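Local coordinates for protein putative leucoanthocyanidin reductase 1 (Vitis vinifera, PDB 3I6I) that reduces leucoanthocyanidins to flavan-3-ols of the catechin type with NADPH, as a member of the short-chain dehydrogenase/reductase superfamily, at residues Phe120-Asp128 with Cys281-Asp292; Thr251-Ala259 with Ala270-Ile278. All blocks are in the same frame, centred on the assembly; numbering follows the deposited sequence.

Contact 1 of 2, residues Phe120-Asp128 with Cys281-Asp292. With NDP (NADPH dihydro-nicotinamide-adenine-dinucleotide phosphate), chain B; ACY (acetic acid), chain C.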
loop_
_atom_site.group_PDB
_atom_site.type_symbol
_atom_site.label_atom_id
_atom_site.label_comp_id
_atom_site.label_asym_id
_atom_site.label_seq_id
_atom_site.Cartn_x
_atom_site.Cartn_y
_atom_site.Cartn_z
ATOM N N PHE A 120 -0.522 -0.416 3.643
ATOM C CA PHE A 120 -0.648 -0.671 2.213
ATOM C C PHE A 120 0.105 -1.882 1.740
ATOM O O PHE A 120 0.596 -1.898 0.622
ATOM C CB PHE A 120 -0.337 0.600 1.361
ATOM C CG PHE A 120 -1.245 1.745 1.710
ATOM C CD1 PHE A 120 -0.838 2.717 2.585
ATOM C CD2 PHE A 120 -2.575 1.780 1.243
ATOM C CE1 PHE A 120 -1.696 3.741 2.969
ATOM C CE2 PHE A 120 -3.446 2.794 1.641
ATOM C CZ PHE A 120 -3.019 3.775 2.521
ATOM N N GLY A 121 0.180 -2.909 2.588
ATOM C CA GLY A 121 0.709 -4.203 2.144
ATOM C C GLY A 121 0.166 -5.332 3.005
ATOM O O GLY A 121 -1.045 -5.597 2.998
ATOM N N HIS A 122 1.044 -5.989 3.769
ATOM C CA HIS A 122 0.641 -7.167 4.560
ATOM C C HIS A 122 0.184 -6.806 5.949
ATOM O O HIS A 122 0.246 -5.620 6.389
ATOM C CB HIS A 122 1.797 -8.181 4.622
ATOM C CG HIS A 122 2.331 -8.530 3.280
ATOM N ND1 HIS A 122 3.639 -8.928 3.071
ATOM C CD2 HIS A 122 1.731 -8.547 2.061
ATOM C CE1 HIS A 122 3.814 -9.175 1.782
ATOM N NE2 HIS A 122 2.671 -8.943 1.149
ATOM N N ASP A 123 -0.268 -7.809 6.695
ATOM C CA ASP A 123 -0.639 -7.517 8.101
ATOM C C ASP A 123 0.639 -7.636 8.915
ATOM O O ASP A 123 1.127 -8.740 9.149
ATOM C CB ASP A 123 -1.691 -8.514 8.598
ATOM C CG ASP A 123 -2.086 -8.265 10.052
ATOM O OD1 ASP A 123 -1.285 -7.699 10.822
ATOM O OD2 ASP A 123 -3.214 -8.615 10.432
ATOM N N VAL A 124 1.236 -6.496 9.253
ATOM C CA VAL A 124 2.558 -6.508 9.852
ATOM C C VAL A 124 2.581 -7.176 11.224
ATOM O O VAL A 124 3.641 -7.595 11.714
ATOM C CB VAL A 124 3.144 -5.080 9.936
ATOM C CG1 VAL A 124 3.124 -4.421 8.551
ATOM C CG2 VAL A 124 2.388 -4.228 10.953
ATOM N N ASN A 125 1.409 -7.262 11.866
ATOM C CA ASN A 125 1.306 -8.010 13.110
ATOM C C ASN A 125 1.177 -9.510 13.026
ATOM O O ASN A 125 1.397 -10.184 14.029
ATOM C CB ASN A 125 0.244 -7.393 14.066
ATOM C CG ASN A 125 0.850 -6.300 14.958
ATOM O OD1 ASN A 125 0.195 -5.315 15.316
ATOM N ND2 ASN A 125 2.119 -6.476 15.306
ATOM N N ARG A 126 0.891 -10.066 11.850
ATOM C CA ARG A 126 0.843 -11.477 11.650
ATOM C C ARG A 126 2.051 -12.008 10.880
ATOM O O ARG A 126 2.474 -13.127 11.085
ATOM C CB ARG A 126 -0.397 -11.851 10.851
ATOM C CG ARG A 126 -1.666 -11.664 11.653
ATOM C CD ARG A 126 -2.845 -12.107 10.880
ATOM N NE ARG A 126 -4.001 -12.387 11.733
ATOM C CZ ARG A 126 -5.025 -11.566 11.891
ATOM N NH1 ARG A 126 -5.062 -10.391 11.265
ATOM N NH2 ARG A 126 -6.045 -11.947 12.653
ATOM N N ALA A 127 2.535 -11.213 9.945
ATOM C CA ALA A 127 3.614 -11.671 9.010
ATOM C C ALA A 127 4.968 -11.582 9.704
ATOM O O ALA A 127 5.215 -10.639 10.458
ATOM C CB ALA A 127 3.618 -10.811 7.767
ATOM N N ASP A 128 5.868 -12.496 9.347
ATOM C CA ASP A 128 7.172 -12.607 9.977
ATOM C C ASP A 128 8.261 -12.758 8.877
ATOM O O ASP A 128 8.922 -13.813 8.788
ATOM C CB ASP A 128 7.117 -13.814 10.921
ATOM C CG ASP A 128 8.395 -14.068 11.666
ATOM O OD1 ASP A 128 9.115 -13.097 11.985
ATOM O OD2 ASP A 128 8.692 -15.269 11.917
ATOM N N CYS A 281 2.359 -15.710 3.361
ATOM C CA CYS A 281 1.966 -14.717 4.406
ATOM C C CYS A 281 0.623 -13.986 4.160
ATOM O O CYS A 281 -0.005 -13.499 5.104
ATOM C CB CYS A 281 3.112 -13.704 4.642
ATOM S SG CYS A 281 3.296 -12.493 3.366
ATOM N N GLN A 282 0.188 -13.871 2.910
ATOM C CA GLN A 282 -1.053 -13.146 2.587
ATOM C C GLN A 282 -2.295 -14.003 2.808
ATOM O O GLN A 282 -3.414 -13.473 2.934
ATOM C CB GLN A 282 -1.064 -12.668 1.150
ATOM C CG GLN A 282 0.070 -11.727 0.823
ATOM C CD GLN A 282 -0.032 -11.016 -0.531
ATOM O OE1 GLN A 282 0.834 -10.165 -0.866
ATOM N NE2 GLN A 282 -1.034 -11.328 -1.290
ATOM N N VAL A 283 -2.127 -15.319 2.757
ATOM C CA VAL A 283 -3.288 -16.224 2.745
ATOM C C VAL A 283 -3.415 -17.163 3.949
ATOM O O VAL A 283 -4.390 -17.893 4.036
ATOM C CB VAL A 283 -3.296 -17.076 1.476
ATOM C CG1 VAL A 283 -3.418 -16.176 0.225
ATOM C CG2 VAL A 283 -2.022 -17.951 1.419
ATOM N N ASN A 284 -2.452 -17.166 4.864
ATOM C CA ASN A 284 -2.372 -18.179 5.884
ATOM C C ASN A 284 -3.064 -17.886 7.213
ATOM O O ASN A 284 -2.766 -18.529 8.209
ATOM C CB ASN A 284 -0.914 -18.580 6.116
ATOM C CG ASN A 284 -0.121 -17.509 6.756
ATOM O OD1 ASN A 284 -0.645 -16.432 7.062
ATOM N ND2 ASN A 284 1.160 -17.774 6.973
ATOM N N PHE A 285 -3.957 -16.907 7.231
ATOM C CA PHE A 285 -4.713 -16.563 8.418
ATOM C C PHE A 285 -6.159 -16.269 8.070
ATOM O O PHE A 285 -6.478 -15.845 6.962
ATOM C CB PHE A 285 -4.128 -15.327 9.154
ATOM C CG PHE A 285 -4.070 -14.048 8.320
ATOM C CD1 PHE A 285 -3.023 -13.822 7.403
ATOM C CD2 PHE A 285 -5.035 -13.066 8.442
ATOM C CE1 PHE A 285 -2.984 -12.651 6.651
ATOM C CE2 PHE A 285 -4.986 -11.888 7.703
ATOM C CZ PHE A 285 -3.947 -11.676 6.813
ATOM N N SER A 286 -7.010 -16.492 9.057
ATOM C CA SER A 286 -8.408 -16.173 8.988
ATOM C C SER A 286 -8.670 -14.702 9.284
ATOM O O SER A 286 -8.002 -14.092 10.127
ATOM C CB SER A 286 -9.192 -17.019 9.988
ATOM O OG SER A 286 -10.555 -16.639 9.934
ATOM N N ILE A 287 -9.685 -14.164 8.614
ATOM C CA ILE A 287 -10.128 -12.774 8.855
ATOM C C ILE A 287 -11.545 -12.726 9.527
ATOM O O ILE A 287 -12.176 -11.680 9.586
ATOM C CB ILE A 287 -10.022 -11.919 7.591
ATOM C CG1 ILE A 287 -10.730 -12.512 6.399
ATOM C CG2 ILE A 287 -8.526 -11.653 7.155
ATOM C CD1 ILE A 287 -10.593 -11.635 5.221
ATOM N N ASP A 288 -11.948 -13.840 10.124
ATOM C CA ASP A 288 -13.246 -13.981 10.764
ATOM C C ASP A 288 -13.334 -13.310 12.138
ATOM O O ASP A 288 -14.433 -13.222 12.711
ATOM C CB ASP A 288 -13.580 -15.452 10.928
ATOM N N GLY A 289 -12.202 -12.881 12.690
ATOM C CA GLY A 289 -12.200 -12.254 14.008
ATOM C C GLY A 289 -12.717 -10.830 14.042
ATOM O O GLY A 289 -12.826 -10.163 13.002
ATOM N N PRO A 290 -12.997 -10.332 15.258
ATOM C CA PRO A 290 -13.668 -9.049 15.446
ATOM C C PRO A 290 -12.850 -7.803 15.119
ATOM O O PRO A 290 -13.435 -6.753 14.997
ATOM C CB PRO A 290 -14.055 -9.062 16.925
ATOM C CG PRO A 290 -13.090 -9.927 17.569
ATOM C CD PRO A 290 -12.619 -10.943 16.542
ATOM N N GLU A 291 -11.526 -7.910 14.961
ATOM C CA GLU A 291 -10.724 -6.751 14.613
ATOM C C GLU A 291 -10.307 -6.709 13.149
ATOM O O GLU A 291 -9.558 -5.834 12.747
ATOM C CB GLU A 291 -9.488 -6.705 15.549
ATOM C CG GLU A 291 -9.861 -6.624 17.035
ATOM C CD GLU A 291 -8.714 -6.131 17.911
ATOM O OE1 GLU A 291 -8.232 -4.998 17.696
ATOM O OE2 GLU A 291 -8.294 -6.871 18.826
ATOM N N ASP A 292 -10.759 -7.692 12.353
ATOM C CA ASP A 292 -10.368 -7.817 10.935
ATOM C C ASP A 292 -11.627 -7.725 10.070
ATOM O O ASP A 292 -12.641 -8.324 10.421
ATOM C CB ASP A 292 -9.677 -9.151 10.676
ATOM C CG ASP A 292 -8.443 -9.325 11.502
ATOM O OD1 ASP A 292 -7.492 -8.564 11.266
ATOM O OD2 ASP A 292 -8.435 -10.242 12.357
HETATM P PA NDP B . 7.029 6.539 -2.293
HETATM O O1A NDP B . 8.504 6.619 -1.985
HETATM O O2A NDP B . 6.584 6.248 -3.846
HETATM O O5B NDP B . 6.182 7.840 -1.868
HETATM C C5B NDP B . 6.369 8.408 -0.609
HETATM C C4B NDP B . 5.676 9.711 -0.495
HETATM O O4B NDP B . 5.959 10.096 0.905
HETATM C C3B NDP B . 6.313 10.804 -1.392
HETATM O O3B NDP B . 5.320 11.754 -1.864
HETATM C C2B NDP B . 7.289 11.500 -0.447
HETATM O O2B NDP B . 7.483 12.853 -0.858
HETATM C C1B NDP B . 6.464 11.484 0.837
HETATM N N9A NDP B . 7.198 11.724 2.079
HETATM C C8A NDP B . 8.199 10.977 2.544
HETATM N N7A NDP B . 8.602 11.474 3.716
HETATM C C5A NDP B . 7.841 12.534 4.007
HETATM C C6A NDP B . 7.806 13.432 5.075
HETATM N N6A NDP B . 8.652 13.302 6.100
HETATM N N1A NDP B . 6.897 14.426 5.059
HETATM C C2A NDP B . 6.036 14.539 4.050
HETATM N N3A NDP B . 6.027 13.690 3.014
HETATM C C4A NDP B . 6.935 12.689 2.973
HETATM O O3 NDP B . 6.414 5.360 -1.403
HETATM P PN NDP B . 5.522 4.061 -1.844
HETATM O O1N NDP B . 4.262 4.301 -2.586
HETATM O O2N NDP B . 6.585 3.082 -2.467
HETATM O O5D NDP B . 5.271 3.445 -0.340
HETATM C C5D NDP B . 4.146 3.883 0.436
HETATM C C4D NDP B . 3.733 2.775 1.364
HETATM O O4D NDP B . 3.180 1.767 0.472
HETATM C C3D NDP B . 4.851 2.121 2.137
HETATM O O3D NDP B . 4.345 1.715 3.405
HETATM C C2D NDP B . 5.139 0.881 1.311
HETATM O O2D NDP B . 5.566 -0.136 2.195
HETATM C C1D NDP B . 3.764 0.504 0.764
HETATM N N1N NDP B . 3.754 -0.128 -0.604
HETATM C C2N NDP B . 2.931 -1.242 -0.900
HETATM C C3N NDP B . 3.189 -2.002 -1.962
HETATM C C7N NDP B . 2.267 -3.192 -2.289
HETATM O O7N NDP B . 1.264 -3.425 -1.604
HETATM N N7N NDP B . 2.565 -3.883 -3.377
HETATM C C4N NDP B . 4.396 -1.672 -2.853
HETATM C C5N NDP B . 4.776 -0.200 -2.741
HETATM C C6N NDP B . 4.400 0.519 -1.692
HETATM P P2B NDP B . 8.998 13.301 -1.429
HETATM O O1X NDP B . 9.254 12.635 -2.733
HETATM O O2X NDP B . 8.923 14.889 -1.438
HETATM O O3X NDP B . 10.034 12.860 -0.316
HETATM C C ACY C . 4.482 -4.822 2.386
HETATM O O ACY C . 4.583 -3.646 1.962
HETATM O OXT ACY C . 3.952 -5.135 3.489
HETATM C CH3 ACY C . 5.020 -5.900 1.478
HETATM O O HOH W 1 0.086 -10.623 6.046
HETATM O O HOH W 2 -6.190 -15.192 12.727
#
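Arg126 grips Asp292 end-on in a two-bond salt bridge: NH1 reaches OD1 at 3.0 Å and NH2 reaches OD2, both oxygens near the guanidinium plane but each approached from above the plane of the carboxylate. Asp123 OD2 takes NH1 as well, 2.7 Å away, so one arginine probably offsets the repulsion between two aspartates. Asp292 OD1 is also hydrogen-bonded to His220. With an alanine in place of Asp292, Arg126 would probably keep Asp123 and the Phe285 face but lose its two-oxygen partner, and His220 its acceptor.

The arginine also lies over an aromatic face. Its CD stands 3.6 Å from the Phe285 ring centroid in a CH-pi contact, and guanidinium and ring are nearly parallel, 7° apart. Phe285 CG sits between backbone N and carbonyl carbon (chi1 59°), which brings the ring beneath the arginine.

Sulfur meets the second ring: Cys281 SG lies over one face of His122, 3.9 Å from its centroid, while the acetate methyl occupies the opposite face. A water joins Asp123 N to Cys281 O.

In this Rossmann-fold reductase the loop after strand 114-116 carries Phe120 to NADPH, while the Asp123-Arg126-Asp292 salt-bridge network fastens its other end to the loop after helix 266-277.

Contact 2 of 2, residues Thr251-Ala259 with Ala270-Ile278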
loop_
_atom_site.group_PDB
_atom_site.type_symbol
_atom_site.label_atom_id
_atom_site.label_comp_id
_atom_site.label_asym_id
_atom_site.label_seq_id
_atom_site.Cartn_x
_atom_site.Cartn_y
_atom_site.Cartn_z
ATOM N N THR A 251 14.709 -20.460 -6.213
ATOM C CA THR A 251 14.528 -21.196 -5.013
ATOM C C THR A 251 14.341 -20.260 -3.793
ATOM O O THR A 251 14.677 -19.064 -3.830
ATOM C CB THR A 251 15.728 -22.121 -4.708
ATOM O OG1 THR A 251 16.910 -21.340 -4.490
ATOM C CG2 THR A 251 15.972 -23.206 -5.813
ATOM N N GLU A 252 13.848 -20.834 -2.710
ATOM C CA GLU A 252 13.782 -20.141 -1.423
ATOM C C GLU A 252 15.190 -19.631 -1.035
ATOM O O GLU A 252 15.351 -18.512 -0.580
ATOM C CB GLU A 252 13.257 -21.054 -0.331
ATOM C CG GLU A 252 13.568 -20.571 1.083
ATOM C CD GLU A 252 12.802 -21.359 2.150
ATOM O OE1 GLU A 252 12.643 -22.569 1.932
ATOM O OE2 GLU A 252 12.416 -20.812 3.217
ATOM N N ASP A 253 16.202 -20.461 -1.218
ATOM C CA ASP A 253 17.541 -20.072 -0.801
ATOM C C ASP A 253 18.096 -18.923 -1.653
ATOM O O ASP A 253 18.850 -18.079 -1.133
ATOM C CB ASP A 253 18.485 -21.274 -0.733
ATOM C CG ASP A 253 18.484 -21.947 0.676
ATOM O OD1 ASP A 253 17.602 -21.653 1.556
ATOM O OD2 ASP A 253 19.371 -22.762 0.919
ATOM N N ASP A 254 17.734 -18.891 -2.943
ATOM C CA ASP A 254 18.035 -17.722 -3.805
ATOM C C ASP A 254 17.507 -16.429 -3.174
ATOM O O ASP A 254 18.215 -15.446 -3.055
ATOM C CB ASP A 254 17.469 -17.872 -5.225
ATOM C CG ASP A 254 18.120 -19.025 -6.050
ATOM O OD1 ASP A 254 19.288 -19.407 -5.771
ATOM O OD2 ASP A 254 17.465 -19.519 -7.037
ATOM N N LEU A 255 16.253 -16.440 -2.761
ATOM C CA LEU A 255 15.657 -15.238 -2.180
ATOM C C LEU A 255 16.281 -14.916 -0.826
ATOM O O LEU A 255 16.488 -13.758 -0.541
ATOM C CB LEU A 255 14.152 -15.413 -2.069
ATOM C CG LEU A 255 13.342 -15.574 -3.344
ATOM C CD1 LEU A 255 11.847 -15.998 -2.985
ATOM C CD2 LEU A 255 13.370 -14.264 -4.169
ATOM N N LEU A 256 16.566 -15.920 -0.004
ATOM C CA LEU A 256 17.186 -15.669 1.285
ATOM C C LEU A 256 18.587 -15.100 1.095
ATOM O O LEU A 256 18.975 -14.238 1.839
ATOM C CB LEU A 256 17.196 -16.936 2.151
ATOM C CG LEU A 256 15.815 -17.405 2.605
ATOM C CD1 LEU A 256 15.973 -18.715 3.420
ATOM C CD2 LEU A 256 15.115 -16.326 3.448
ATOM N N ALA A 257 19.323 -15.581 0.078
ATOM C CA ALA A 257 20.655 -15.024 -0.195
ATOM C C ALA A 257 20.520 -13.545 -0.520
ATOM O O ALA A 257 21.304 -12.736 -0.054
ATOM C CB ALA A 257 21.327 -15.769 -1.398
ATOM N N ALA A 258 19.569 -13.199 -1.356
ATOM C CA ALA A 258 19.389 -11.815 -1.819
ATOM C C ALA A 258 19.021 -10.925 -0.624
ATOM O O ALA A 258 19.607 -9.841 -0.410
ATOM C CB ALA A 258 18.301 -11.736 -2.885
ATOM N N ALA A 259 18.091 -11.420 0.184
ATOM C CA ALA A 259 17.741 -10.712 1.440
ATOM C C ALA A 259 18.924 -10.524 2.390
ATOM O O ALA A 259 19.081 -9.460 2.972
ATOM C CB ALA A 259 16.580 -11.404 2.153
ATOM N N ALA A 270 13.311 -8.616 -1.679
ATOM C CA ALA A 270 13.575 -10.050 -1.635
ATOM C C ALA A 270 12.921 -10.745 -0.410
ATOM O O ALA A 270 12.300 -11.807 -0.483
ATOM C CB ALA A 270 15.090 -10.316 -1.688
ATOM N N ALA A 271 13.076 -10.125 0.757
ATOM C CA ALA A 271 12.490 -10.651 1.993
ATOM C C ALA A 271 10.952 -10.744 1.886
ATOM O O ALA A 271 10.356 -11.737 2.268
ATOM C CB ALA A 271 12.900 -9.735 3.152
ATOM N N PHE A 272 10.310 -9.716 1.343
ATOM C CA PHE A 272 8.831 -9.776 1.204
ATOM C C PHE A 272 8.375 -10.785 0.139
ATOM O O PHE A 272 7.367 -11.451 0.332
ATOM C CB PHE A 272 8.276 -8.413 0.866
ATOM C CG PHE A 272 8.475 -7.371 1.944
ATOM C CD1 PHE A 272 8.497 -7.685 3.299
ATOM C CD2 PHE A 272 8.625 -6.056 1.582
ATOM C CE1 PHE A 272 8.671 -6.682 4.251
ATOM C CE2 PHE A 272 8.765 -5.065 2.535
ATOM C CZ PHE A 272 8.796 -5.389 3.868
ATOM N N THR A 273 9.150 -10.920 -0.951
ATOM C CA THR A 273 8.912 -11.986 -1.960
ATOM C C THR A 273 8.918 -13.377 -1.317
ATOM O O THR A 273 8.064 -14.230 -1.602
ATOM C CB THR A 273 9.950 -11.897 -3.126
ATOM O OG1 THR A 273 9.884 -10.586 -3.724
ATOM C CG2 THR A 273 9.632 -12.923 -4.246
ATOM N N HIS A 274 9.913 -13.646 -0.490
ATOM C CA HIS A 274 10.006 -14.891 0.266
ATOM C C HIS A 274 8.781 -15.092 1.163
ATOM O O HIS A 274 8.157 -16.165 1.176
ATOM C CB HIS A 274 11.282 -14.890 1.089
ATOM C CG HIS A 274 11.452 -16.077 1.970
ATOM N ND1 HIS A 274 11.146 -16.063 3.306
ATOM C CD2 HIS A 274 11.986 -17.294 1.718
ATOM C CE1 HIS A 274 11.419 -17.251 3.826
ATOM N NE2 HIS A 274 11.923 -18.018 2.873
ATOM N N ASP A 275 8.414 -14.061 1.905
ATOM C CA ASP A 275 7.286 -14.163 2.814
ATOM C C ASP A 275 5.990 -14.526 2.068
ATOM O O ASP A 275 5.214 -15.375 2.544
ATOM C CB ASP A 275 7.119 -12.872 3.625
ATOM C CG ASP A 275 6.498 -13.104 5.013
ATOM O OD1 ASP A 275 6.381 -14.280 5.539
ATOM O OD2 ASP A 275 6.117 -12.066 5.609
ATOM N N ILE A 276 5.759 -13.855 0.951
ATOM C CA ILE A 276 4.558 -14.060 0.142
ATOM C C ILE A 276 4.564 -15.394 -0.542
ATOM O O ILE A 276 3.608 -16.164 -0.367
ATOM C CB ILE A 276 4.355 -12.968 -0.883
ATOM C CG1 ILE A 276 4.256 -11.571 -0.262
ATOM C CG2 ILE A 276 3.190 -13.307 -1.854
ATOM C CD1 ILE A 276 4.479 -10.438 -1.296
ATOM N N PHE A 277 5.615 -15.657 -1.329
ATOM C CA PHE A 277 5.592 -16.757 -2.304
ATOM C C PHE A 277 6.199 -18.063 -1.825
ATOM O O PHE A 277 5.982 -19.116 -2.449
ATOM C CB PHE A 277 6.174 -16.303 -3.623
ATOM C CG PHE A 277 5.357 -15.234 -4.285
ATOM C CD1 PHE A 277 4.102 -15.522 -4.818
ATOM C CD2 PHE A 277 5.773 -13.935 -4.312
ATOM C CE1 PHE A 277 3.336 -14.536 -5.378
ATOM C CE2 PHE A 277 4.996 -12.933 -4.861
ATOM C CZ PHE A 277 3.782 -13.238 -5.431
ATOM N N ILE A 278 6.956 -18.007 -0.745
ATOM C CA ILE A 278 7.420 -19.215 -0.063
ATOM C C ILE A 278 6.556 -19.527 1.158
ATOM O O ILE A 278 6.104 -20.654 1.320
ATOM C CB ILE A 278 8.930 -19.157 0.295
ATOM C CG1 ILE A 278 9.779 -18.956 -0.970
ATOM C CG2 ILE A 278 9.388 -20.373 1.125
ATOM C CD1 ILE A 278 9.652 -19.977 -2.110
#
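His274 and Glu252 make the polar link between two helical segments that run nearly antiparallel, their axes 8.4 Å apart at closest approach and 151° between their directions. His274 NE2 donates to Glu252 OE2 over 2.9 Å in an almost straight bond (170°). The oxygen lies close to the imidazole plane, whereas the nitrogen reaches it on the anti side of the carboxylate and somewhat out of its plane. Glu252 reaches the histidine as an extended chain, CG anti to the backbone N (chi1 162°), and its carboxylate carbon CD also rests 3.7 Å from Ile278 CG2.

A CH-pi contact holds the ring from another direction. Leu256 CD2 stands over the centre of the His274 imidazole, 3.6 Å from the centroid, so the ring is covered on this face and hydrogen-bonded at its edge.

Apolar packing fills the rest. Leu255 spreads its two methyls across segment 270-278: CD1 lies against the backbone of His274 and against Ile278 CG1, and CD2 against Thr273 CG2 at 4.0 Å. Farther along, alanines allow the backbones to draw close, with Ala258 CB 3.7 Å from Ala270 CB and Ala259 CB fitting against Ala271. Tyr186 of strand 183-186 packs on both Leu255 and Thr273.

Thr251 and Asp254 begin the first helix with a capping box: Asp254 N donates to Thr251 OG1 and Thr251 N to Asp254 OD2.

The chemistry is thus divided along the helix pair, small alanines at one end and an oriented histidine-carboxylate bond at the other. Through that bond the carboxylate probably fixes the rotation of the ring and would be expected to favour a protonated imidazole.

Contact 2 packs two helices within the chain that separates the two segments of contact 1, and the centres of the contacts lie about 19 Å apart. They nevertheless touch, because helix 266-277 leads almost directly into segment 281-292: Cys281 N lies 3.0 Å from Asp275 O, a probable hydrogen bond, and Ile276 packs against both His122 and Gln282. Segment 120-128 reaches the cofactor through Phe120, whose CB lies 3.8 Å from O4D of NADPH. Contact 2 stands farther back, the Thr273 side chain being about 10 Å from NADPH. Helix 266-277 thus presents one side to helix 252-260 and other residues to the two loops of contact 1, of which 120-128 continues to the nicotinamide.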